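Local structure of aromatic amino acid aminotransferase I (Candida albicans WO-1, 6HNU) at residues B[160-165]-B[211-216]; B[188-193]-B[230-235]; B[243-248]-B[282-287]. The protein probably transfers the amino group of aromatic L-amino acids to 2-oxoglutarate, using pyridoxal 5'-phosphate as its cofactor. One frame throughout, in Å; residues are numbered along the deposited sequence. Where two conformers were deposited one is given.

Interaction 1: residues B[160-165]-B[211-216]. With PLP (pyridoxal-5'-phosphate), chain I.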
loop_
_atom_site.group_PDB
_atom_site.type_symbol
_atom_site.label_atom_id
_atom_site.label_comp_id
_atom_site.label_asym_id
_atom_site.label_seq_id
_atom_site.Cartn_x
_atom_site.Cartn_y
_atom_site.Cartn_z
ATOM N N LEU B 160 -12.574 10.312 -18.489
ATOM C CA LEU B 160 -11.818 10.959 -19.569
ATOM C C LEU B 160 -10.348 10.930 -19.162
ATOM O O LEU B 160 -10.055 11.211 -17.956
ATOM C CB LEU B 160 -12.315 12.387 -19.798
ATOM C CG LEU B 160 -13.824 12.521 -20.047
ATOM C CD1 LEU B 160 -14.196 13.976 -20.122
ATOM C CD2 LEU B 160 -14.195 11.790 -21.316
ATOM N N VAL B 161 -9.492 10.588 -20.126
ATOM C CA VAL B 161 -8.009 10.584 -19.971
ATOM C C VAL B 161 -7.411 11.362 -21.137
ATOM O O VAL B 161 -8.055 11.418 -22.193
ATOM C CB VAL B 161 -7.416 9.169 -19.877
ATOM C CG1 VAL B 161 -8.027 8.346 -18.733
ATOM C CG2 VAL B 161 -7.553 8.402 -21.193
ATOM N N GLU B 162 -6.193 11.893 -20.947
ATOM C CA GLU B 162 -5.366 12.472 -22.024
ATOM C C GLU B 162 -5.162 11.394 -23.099
ATOM O O GLU B 162 -4.922 10.230 -22.750
ATOM C CB GLU B 162 -4.085 13.069 -21.443
ATOM C CG GLU B 162 -4.418 14.296 -20.617
ATOM C CD GLU B 162 -3.456 14.687 -19.514
ATOM O OE1 GLU B 162 -2.869 13.793 -18.893
ATOM O OE2 GLU B 162 -3.392 15.899 -19.237
ATOM N N GLU B 163 -5.247 11.752 -24.381
ATOM C CA GLU B 163 -5.244 10.712 -25.443
ATOM C C GLU B 163 -3.890 10.010 -25.489
ATOM O O GLU B 163 -3.874 8.891 -25.967
ATOM C CB GLU B 163 -5.617 11.251 -26.826
ATOM C CG GLU B 163 -4.526 12.072 -27.472
ATOM C CD GLU B 163 -4.848 12.558 -28.883
ATOM O OE1 GLU B 163 -4.782 13.763 -29.094
ATOM O OE2 GLU B 163 -5.120 11.736 -29.734
ATOM N N TYR B 164 -2.807 10.618 -24.994
ATOM C CA TYR B 164 -1.532 9.955 -24.657
ATOM C C TYR B 164 -1.300 10.151 -23.167
ATOM O O TYR B 164 -1.330 11.303 -22.716
ATOM C CB TYR B 164 -0.320 10.500 -25.402
ATOM C CG TYR B 164 -0.455 10.364 -26.892
ATOM C CD1 TYR B 164 -1.114 11.330 -27.629
ATOM C CD2 TYR B 164 -0.041 9.226 -27.535
ATOM C CE1 TYR B 164 -1.327 11.189 -28.993
ATOM C CE2 TYR B 164 -0.178 9.087 -28.914
ATOM C CZ TYR B 164 -0.840 10.068 -29.641
ATOM O OH TYR B 164 -1.043 9.950 -30.986
ATOM N N THR B 165 -1.171 9.054 -22.437
ATOM C CA THR B 165 -1.077 9.166 -20.953
ATOM C C THR B 165 -0.277 7.994 -20.376
ATOM O O THR B 165 0.297 7.194 -21.140
ATOM C CB THR B 165 -2.487 9.306 -20.365
ATOM O OG1 THR B 165 -2.303 9.732 -19.006
ATOM C CG2 THR B 165 -3.320 8.052 -20.484
ATOM N N TYR B 211 -9.002 12.589 -15.805
ATOM C CA TYR B 211 -7.682 12.232 -15.244
ATOM C C TYR B 211 -6.655 13.010 -16.055
ATOM O O TYR B 211 -6.567 12.776 -17.249
ATOM C CB TYR B 211 -7.465 10.706 -15.309
ATOM C CG TYR B 211 -6.058 10.245 -15.008
ATOM C CD1 TYR B 211 -5.533 10.341 -13.729
ATOM C CD2 TYR B 211 -5.235 9.746 -16.003
ATOM C CE1 TYR B 211 -4.236 9.972 -13.441
ATOM C CE2 TYR B 211 -3.930 9.357 -15.746
ATOM C CZ TYR B 211 -3.426 9.488 -14.460
ATOM O OH TYR B 211 -2.147 9.120 -14.212
ATOM N N THR B 212 -5.892 13.892 -15.413
ATOM C CA THR B 212 -4.912 14.764 -16.071
ATOM C C THR B 212 -3.590 14.738 -15.319
ATOM O O THR B 212 -3.553 14.990 -14.108
ATOM C CB THR B 212 -5.485 16.175 -16.305
ATOM O OG1 THR B 212 -4.479 16.950 -16.937
ATOM C CG2 THR B 212 -5.917 16.909 -15.053
ATOM N N ILE B 213 -2.517 14.524 -16.056
ATOM C CA ILE B 213 -1.151 14.777 -15.528
ATOM C C ILE B 213 -0.763 16.145 -16.064
ATOM O O ILE B 213 -0.037 16.220 -17.076
ATOM C CB ILE B 213 -0.211 13.643 -15.970
ATOM C CG1 ILE B 213 -0.832 12.269 -15.723
ATOM C CG2 ILE B 213 1.133 13.786 -15.295
ATOM C CD1 ILE B 213 -0.263 11.147 -16.569
ATOM N N CYS B 214 -1.248 17.218 -15.430
ATOM C CA CYS B 214 -1.365 18.488 -16.143
ATOM C C CYS B 214 -0.022 19.228 -16.155
ATOM O O CYS B 214 0.103 20.114 -16.982
ATOM C CB CYS B 214 -2.522 19.306 -15.608
ATOM S SG CYS B 214 -2.579 19.442 -13.813
ATOM N N THR B 215 0.918 18.891 -15.273
ATOM C CA THR B 215 2.267 19.502 -15.198
ATOM C C THR B 215 3.343 18.482 -15.574
ATOM O O THR B 215 3.546 17.505 -14.827
ATOM C CB THR B 215 2.535 20.114 -13.818
ATOM O OG1 THR B 215 1.379 20.875 -13.451
ATOM C CG2 THR B 215 3.761 20.997 -13.823
ATOM N N GLY B 216 4.052 18.688 -16.683
ATOM C CA GLY B 216 5.096 17.729 -17.093
ATOM C C GLY B 216 4.447 16.421 -17.542
ATOM O O GLY B 216 4.915 15.304 -17.125
HETATM N N1 PLP I . 1.496 9.105 -11.836
HETATM C C2 PLP I . 2.146 9.409 -12.962
HETATM C C2A PLP I . 1.404 10.103 -14.050
HETATM C C3 PLP I . 3.490 9.086 -13.133
HETATM O O3 PLP I . 4.075 9.364 -14.338
HETATM C C4 PLP I . 4.163 8.407 -12.098
HETATM C C4A PLP I . 5.565 8.029 -12.268
HETATM C C5 PLP I . 3.477 8.129 -10.908
HETATM C C6 PLP I . 2.150 8.471 -10.839
HETATM C C5A PLP I . 4.113 7.341 -9.789
HETATM O O4P PLP I . 3.868 7.975 -8.504
HETATM P P PLP I . 4.270 7.359 -7.142
HETATM O O1P PLP I . 3.922 8.494 -6.205
HETATM O O2P PLP I . 5.789 7.039 -7.228
HETATM O O3P PLP I . 3.432 6.100 -6.935
HETATM O O HOH W 1 -4.398 11.514 -18.590
#

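Interaction 2: residues B[188-193]-B[230-235]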
loop_
_atom_site.group_PDB
_atom_site.type_symbol
_atom_site.label_atom_id
_atom_site.label_comp_id
_atom_site.label_asym_id
_atom_site.label_seq_id
_atom_site.Cartn_x
_atom_site.Cartn_y
_atom_site.Cartn_z
ATOM N N PHE B 188 0.609 21.262 -26.552
ATOM C CA PHE B 188 0.506 21.995 -25.256
ATOM C C PHE B 188 -0.478 21.307 -24.308
ATOM O O PHE B 188 -0.770 21.920 -23.275
ATOM C CB PHE B 188 0.128 23.461 -25.490
ATOM C CG PHE B 188 1.053 24.166 -26.451
ATOM C CD1 PHE B 188 2.389 24.363 -26.128
ATOM C CD2 PHE B 188 0.607 24.549 -27.702
ATOM C CE1 PHE B 188 3.237 25.020 -27.013
ATOM C CE2 PHE B 188 1.460 25.189 -28.590
ATOM C CZ PHE B 188 2.774 25.402 -28.250
ATOM N N GLY B 189 -1.021 20.139 -24.700
ATOM C CA GLY B 189 -1.915 19.295 -23.894
ATOM C C GLY B 189 -3.347 19.291 -24.378
ATOM O O GLY B 189 -3.614 19.601 -25.542
ATOM N N ILE B 190 -4.257 18.950 -23.476
ATOM C CA ILE B 190 -5.715 18.871 -23.741
ATOM C C ILE B 190 -6.125 20.167 -24.466
ATOM O O ILE B 190 -5.827 21.269 -23.960
ATOM C CB ILE B 190 -6.480 18.725 -22.422
ATOM C CG1 ILE B 190 -6.274 17.357 -21.777
ATOM C CG2 ILE B 190 -7.954 19.066 -22.588
ATOM C CD1 ILE B 190 -6.834 17.275 -20.368
ATOM N N ILE B 191 -6.933 20.019 -25.511
ATOM C CA ILE B 191 -7.525 21.175 -26.248
ATOM C C ILE B 191 -8.898 21.436 -25.653
ATOM O O ILE B 191 -9.828 20.649 -25.869
ATOM C CB ILE B 191 -7.592 20.889 -27.766
ATOM C CG1 ILE B 191 -6.221 20.559 -28.364
ATOM C CG2 ILE B 191 -8.260 22.104 -28.435
ATOM C CD1 ILE B 191 -6.267 20.037 -29.795
ATOM N N PRO B 192 -9.104 22.527 -24.878
ATOM C CA PRO B 192 -10.389 22.726 -24.218
ATOM C C PRO B 192 -11.605 22.708 -25.152
ATOM O O PRO B 192 -12.595 22.115 -24.756
ATOM C CB PRO B 192 -10.190 24.081 -23.531
ATOM C CG PRO B 192 -8.698 24.079 -23.251
ATOM C CD PRO B 192 -8.146 23.590 -24.571
ATOM N N GLU B 193 -11.545 23.349 -26.346
ATOM C CA GLU B 193 -12.722 23.381 -27.257
ATOM C C GLU B 193 -13.207 21.942 -27.565
ATOM O O GLU B 193 -14.405 21.721 -27.585
ATOM C CB GLU B 193 -12.436 24.124 -28.569
ATOM C CG GLU B 193 -13.474 23.823 -29.645
ATOM C CD GLU B 193 -13.343 24.552 -30.974
ATOM O OE1 GLU B 193 -12.247 25.001 -31.264
ATOM O OE2 GLU B 193 -14.350 24.642 -31.711
ATOM N N LYS B 230 -8.189 27.040 -16.524
ATOM C CA LYS B 230 -9.428 27.805 -16.257
ATOM C C LYS B 230 -10.532 27.238 -17.140
ATOM O O LYS B 230 -11.623 26.971 -16.635
ATOM C CB LYS B 230 -9.197 29.304 -16.477
ATOM C CG LYS B 230 -8.377 29.963 -15.372
ATOM C CD LYS B 230 -7.907 31.387 -15.710
ATOM C CE LYS B 230 -6.636 31.761 -14.977
ATOM N NZ LYS B 230 -5.998 32.978 -15.544
ATOM N N GLN B 231 -10.254 27.047 -18.422
ATOM C CA GLN B 231 -11.331 26.625 -19.354
ATOM C C GLN B 231 -11.768 25.192 -19.022
ATOM O O GLN B 231 -12.962 24.910 -19.109
ATOM C CB GLN B 231 -10.820 26.710 -20.782
ATOM C CG GLN B 231 -10.743 28.138 -21.298
ATOM C CD GLN B 231 -10.121 28.125 -22.669
ATOM O OE1 GLN B 231 -10.796 28.343 -23.666
ATOM N NE2 GLN B 231 -8.843 27.781 -22.737
ATOM N N ILE B 232 -10.818 24.323 -18.698
ATOM C CA ILE B 232 -11.104 22.886 -18.382
ATOM C C ILE B 232 -11.892 22.826 -17.069
ATOM O O ILE B 232 -12.903 22.084 -17.023
ATOM C CB ILE B 232 -9.819 22.035 -18.392
ATOM C CG1 ILE B 232 -9.274 21.867 -19.812
ATOM C CG2 ILE B 232 -10.054 20.687 -17.730
ATOM C CD1 ILE B 232 -7.785 21.593 -19.893
ATOM N N TYR B 233 -11.512 23.628 -16.076
ATOM C CA TYR B 233 -12.246 23.714 -14.781
ATOM C C TYR B 233 -13.699 24.116 -15.059
ATOM O O TYR B 233 -14.644 23.476 -14.557
ATOM C CB TYR B 233 -11.540 24.645 -13.783
ATOM C CG TYR B 233 -12.212 24.591 -12.440
ATOM C CD1 TYR B 233 -12.031 23.482 -11.621
ATOM C CD2 TYR B 233 -13.171 25.516 -12.067
ATOM C CE1 TYR B 233 -12.696 23.340 -10.422
ATOM C CE2 TYR B 233 -13.828 25.402 -10.847
ATOM C CZ TYR B 233 -13.602 24.304 -10.027
ATOM O OH TYR B 233 -14.262 24.151 -8.843
ATOM N N ASP B 234 -13.905 25.117 -15.921
ATOM C CA ASP B 234 -15.278 25.588 -16.285
ATOM C C ASP B 234 -16.084 24.445 -16.924
ATOM O O ASP B 234 -17.293 24.331 -16.644
ATOM C CB ASP B 234 -15.228 26.837 -17.178
ATOM C CG ASP B 234 -14.766 28.085 -16.448
ATOM O OD1 ASP B 234 -14.665 28.023 -15.249
ATOM O OD2 ASP B 234 -14.466 29.087 -17.110
ATOM N N ILE B 235 -15.456 23.621 -17.748
ATOM C CA ILE B 235 -16.132 22.457 -18.386
ATOM C C ILE B 235 -16.499 21.444 -17.299
ATOM O O ILE B 235 -17.641 20.973 -17.291
ATOM C CB ILE B 235 -15.232 21.876 -19.479
ATOM C CG1 ILE B 235 -15.058 22.902 -20.606
ATOM C CG2 ILE B 235 -15.756 20.548 -19.975
ATOM C CD1 ILE B 235 -13.898 22.595 -21.476
#

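Interaction 3: residues B[243-248]-B[282-287]. With PLP (pyridoxal-5'-phosphate), chain I.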
loop_
_atom_site.group_PDB
_atom_site.type_symbol
_atom_site.label_atom_id
_atom_site.label_comp_id
_atom_site.label_asym_id
_atom_site.label_seq_id
_atom_site.Cartn_x
_atom_site.Cartn_y
_atom_site.Cartn_z
ATOM N N ILE B 243 -12.184 16.549 -11.400
ATOM C CA ILE B 243 -10.866 16.545 -12.075
ATOM C C ILE B 243 -9.904 15.874 -11.115
ATOM O O ILE B 243 -9.817 16.322 -9.949
ATOM C CB ILE B 243 -10.400 17.959 -12.480
ATOM C CG1 ILE B 243 -11.270 18.575 -13.573
ATOM C CG2 ILE B 243 -8.927 17.952 -12.863
ATOM C CD1 ILE B 243 -11.039 20.058 -13.763
ATOM N N ILE B 244 -9.217 14.853 -11.607
ATOM C CA ILE B 244 -8.190 14.160 -10.818
ATOM C C ILE B 244 -6.877 14.612 -11.428
ATOM O O ILE B 244 -6.595 14.219 -12.570
ATOM C CB ILE B 244 -8.374 12.626 -10.856
ATOM C CG1 ILE B 244 -9.803 12.153 -10.576
ATOM C CG2 ILE B 244 -7.337 11.955 -9.976
ATOM C CD1 ILE B 244 -10.428 12.586 -9.239
ATOM N N GLU B 245 -6.114 15.373 -10.661
ATOM C CA GLU B 245 -4.835 15.947 -11.114
ATOM C C GLU B 245 -3.770 15.092 -10.422
ATOM O O GLU B 245 -3.536 15.193 -9.205
ATOM C CB GLU B 245 -4.713 17.484 -10.991
ATOM C CG GLU B 245 -4.664 18.082 -9.586
ATOM C CD GLU B 245 -4.450 19.590 -9.513
ATOM O OE1 GLU B 245 -4.040 20.194 -10.545
ATOM O OE2 GLU B 245 -4.561 20.168 -8.363
ATOM N N ASP B 246 -3.158 14.247 -11.226
ATOM C CA ASP B 246 -2.086 13.343 -10.802
ATOM C C ASP B 246 -0.786 14.082 -11.064
ATOM O O ASP B 246 -0.352 14.176 -12.216
ATOM C CB ASP B 246 -2.225 11.999 -11.501
ATOM C CG ASP B 246 -1.139 11.019 -11.185
ATOM O OD1 ASP B 246 -0.307 11.290 -10.244
ATOM O OD2 ASP B 246 -1.127 9.975 -11.887
ATOM N N GLU B 247 -0.190 14.609 -10.008
ATOM C CA GLU B 247 0.771 15.719 -10.151
ATOM C C GLU B 247 2.081 15.380 -9.457
ATOM O O GLU B 247 2.626 16.217 -8.736
ATOM C CB GLU B 247 0.061 16.959 -9.623
ATOM C CG GLU B 247 -0.854 17.567 -10.655
ATOM C CD GLU B 247 -0.029 18.237 -11.751
ATOM O OE1 GLU B 247 0.160 19.468 -11.661
ATOM O OE2 GLU B 247 0.400 17.533 -12.711
ATOM N N PRO B 248 2.721 14.239 -9.771
ATOM C CA PRO B 248 4.026 13.931 -9.170
ATOM C C PRO B 248 5.151 14.853 -9.688
ATOM O O PRO B 248 6.177 14.992 -9.022
ATOM C CB PRO B 248 4.253 12.480 -9.557
ATOM C CG PRO B 248 3.530 12.369 -10.905
ATOM C CD PRO B 248 2.323 13.274 -10.810
ATOM N N SER B 282 -2.488 25.318 -9.804
ATOM C CA SER B 282 -3.075 23.954 -9.759
ATOM C C SER B 282 -4.579 24.034 -10.027
ATOM O O SER B 282 -5.194 25.125 -9.864
ATOM C CB SER B 282 -2.855 23.310 -8.411
ATOM O OG SER B 282 -3.503 24.106 -7.409
ATOM N N PHE B 283 -5.184 22.898 -10.387
ATOM C CA PHE B 283 -6.659 22.800 -10.402
ATOM C C PHE B 283 -7.184 22.984 -8.973
ATOM O O PHE B 283 -8.262 23.672 -8.816
ATOM C CB PHE B 283 -7.161 21.523 -11.042
ATOM C CG PHE B 283 -7.063 21.526 -12.533
ATOM C CD1 PHE B 283 -8.002 22.209 -13.292
ATOM C CD2 PHE B 283 -6.020 20.856 -13.165
ATOM C CE1 PHE B 283 -7.921 22.203 -14.671
ATOM C CE2 PHE B 283 -5.948 20.832 -14.539
ATOM C CZ PHE B 283 -6.905 21.507 -15.296
ATOM N N ILE B 284 -6.487 22.483 -7.937
ATOM C CA ILE B 284 -6.990 22.760 -6.551
ATOM C C ILE B 284 -7.072 24.278 -6.329
ATOM O O ILE B 284 -8.055 24.694 -5.677
ATOM C CB ILE B 284 -6.052 22.106 -5.511
ATOM C CG1 ILE B 284 -6.175 20.581 -5.476
ATOM C CG2 ILE B 284 -6.223 22.718 -4.123
ATOM C CD1 ILE B 284 -7.506 20.096 -4.988
ATOM N N SER B 285 -6.079 25.055 -6.755
ATOM C CA SER B 285 -6.072 26.534 -6.551
ATOM C C SER B 285 -7.303 27.157 -7.221
ATOM O O SER B 285 -7.791 28.196 -6.701
ATOM C CB SER B 285 -4.800 27.200 -6.967
ATOM O OG SER B 285 -4.720 27.372 -8.380
ATOM N N LEU B 286 -7.836 26.551 -8.289
ATOM C CA LEU B 286 -8.977 27.094 -9.056
ATOM C C LEU B 286 -10.301 26.593 -8.493
ATOM O O LEU B 286 -11.353 26.989 -9.013
ATOM C CB LEU B 286 -8.853 26.652 -10.520
ATOM C CG LEU B 286 -7.626 27.188 -11.266
ATOM C CD1 LEU B 286 -7.598 26.696 -12.719
ATOM C CD2 LEU B 286 -7.622 28.712 -11.255
ATOM N N ASP B 287 -10.262 25.686 -7.525
ATOM C CA ASP B 287 -11.374 24.741 -7.267
ATOM C C ASP B 287 -12.370 25.337 -6.266
ATOM O O ASP B 287 -12.587 24.745 -5.241
ATOM C CB ASP B 287 -10.858 23.396 -6.763
ATOM C CG ASP B 287 -11.950 22.347 -6.629
ATOM O OD1 ASP B 287 -13.005 22.459 -7.337
ATOM O OD2 ASP B 287 -11.761 21.424 -5.814
HETATM N N1 PLP I . 1.496 9.105 -11.836
HETATM C C2 PLP I . 2.146 9.409 -12.962
HETATM C C2A PLP I . 1.404 10.103 -14.050
HETATM C C3 PLP I . 3.490 9.086 -13.133
HETATM O O3 PLP I . 4.075 9.364 -14.338
HETATM C C4 PLP I . 4.163 8.407 -12.098
HETATM C C4A PLP I . 5.565 8.029 -12.268
HETATM C C5 PLP I . 3.477 8.129 -10.908
HETATM C C6 PLP I . 2.150 8.471 -10.839
HETATM C C5A PLP I . 4.113 7.341 -9.789
HETATM O O4P PLP I . 3.868 7.975 -8.504
HETATM P P PLP I . 4.270 7.359 -7.142
HETATM O O1P PLP I . 3.922 8.494 -6.205
HETATM O O2P PLP I . 5.789 7.039 -7.228
HETATM O O3P PLP I . 3.432 6.100 -6.935
#

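Interaction 1: residues B[160-165]-B[211-216]
E162 reaches across from the end of its strand and lays its carboxylate against the chain at T212 and I213, using both oxygens. OE1 takes the backbone N of I213 at 3.0 Å on its syn side, some 28° out of the carboxylate plane, which fixes the backbone of a residue that lies against the cofactor. OE2 accepts from T212 OG1 at 2.8 Å, and here the hydroxyl stands well above that plane rather than in it. The glutamate chain is extended beyond CG, and CG is anti to the carbonyl carbon (chi1 -69°), which carries the acid over to the neighbouring strand. OE1 has two further donors, the side-chain amide of Q217 and a water. That water accepts hydrogen bonds from E162 N and T165 OG1 and donates to E162 OE1 and Y211 O, a four-bonded bridge between the two segments where the strands part. Just before this point the backbones are still joined directly, Y211 N to L160 O at 2.8 Å. Strands 158-162 and 209-212 are parallel neighbours in the large mixed sheet of a fold type I PLP enzyme, and cofactor-binding residues follow from their C-terminal ends. On the cofactor side of the sheet, V161 CG1 meets Y211 CD2 at 4.1 Å, and T165 OG1 approaches CE2 of the same ring at 3.7 Å, both obliquely. A chi1 of 169° swings this ring out toward the cofactor, where the Y211 hydroxyl is hydrogen-bonded to D246. T165 OG1 also touches I213 CD1, the two side chains crossing nearly at right angles. I213 lies against the PLP methyl C2A; the 3.2 Å from its CD1 is shorter than a normal methyl contact and doubtful in its exact value. L170 and A169 of helix 167-175 pack against T165 and Y211.

Interaction 2: residues B[188-193]-B[230-235]
The Q231 carboxamide is the flat group here, and the puckered P192 ring brings CB and CG over one of its faces. CG sits 3.7 Å from Q231 NE2, almost straight above it, while CB lies above CD at 4.1 Å. The glutamine chain, extended beyond CG, carries the amide out beside P192 at the exposed side of the contact; its NE2 has a weak bond back to E227 O. Deeper in, the same proline CG leans on I232 CG1 at 4.1 Å. I232 then carries its CD1 to I190 CG2, 3.7 Å away, the two side chains meeting at a slant. One helical turn on from Q231, I235 CD1 rests against the carbonyl O of P192 at 3.6 Å. No hydrogen bond joins the two segments; the contact is van der Waals packing, largely apolar, with I190 and I232 both also touching L210 of the central sheet. I191 holds the N-cap position and P192 opens helix 192-200. Helix 226-239 packs on both this helix start and I190 of the edge strand 189-190, with I235 reaching on to L195. Neighbouring helices side by side on one face of a mainly parallel sheet are typical of the alpha/beta large domain of fold type I aminotransferases.

Interaction 3: residues B[243-248]-B[282-287]
E245 holds the start of the short, weakly bonded helix 283-286 with both carboxylate oxygens: OE1 accepts from F283 N at 2.9 Å and OE2 from I284 N at 3.0 Å, both N-H groups coming from above the carboxylate plane. Its CG sits between the backbone N and the carbonyl carbon (chi1 68°), and the chain runs extended from there to the helix start. OE2 is also salt-bridged to R294; this arginine and the helix-start N-H groups would both favour the ionised carboxylate. S282, the N-cap, accepts from S285 N through OG, and S285 OG returns a bond to S282 O at 2.7 Å; H126 is a second partner of S282 OG. E245 belongs to strand 242-246, in the middle of the large sheet, and its neighbour D246 points to the other face, where OD2 meets PLP N1 at 2.8 Å, the aspartate-pyridine pair characteristic of fold type I aminotransferases. Beyond the polar grip lies the F283 ring. E245 OE1 lies in its plane at the CD2 edge, 3.4 Å away, with carboxylate and ring turned 66° apart. I243 CG2 makes a CH-pi contact over one face, 4.2 Å from the centroid. I232 and R229 of helix 226-239 also touch F283.

Overall arrangement
All three contacts reach the same large sheet, their centres 12 to 13 Å apart. Interactions 1 and 3 sit on neighbouring strands and both touch PLP. They join beside the pyridine, where Y211 OH lies 2.7 Å from D246 OD2, and again past the strand ends, where T215 OG1 is 2.6 Å from E247 OE1. Interaction 2 stands back from the site, with the I190 side chain about 13 Å from PLP, but backs both others: I190 CG1 packs on E162 CG at 3.8 Å, and Y233 OH lies 2.6 Å from D287 OD1. Y105 of the second subunit also hydrogen-bonds PLP.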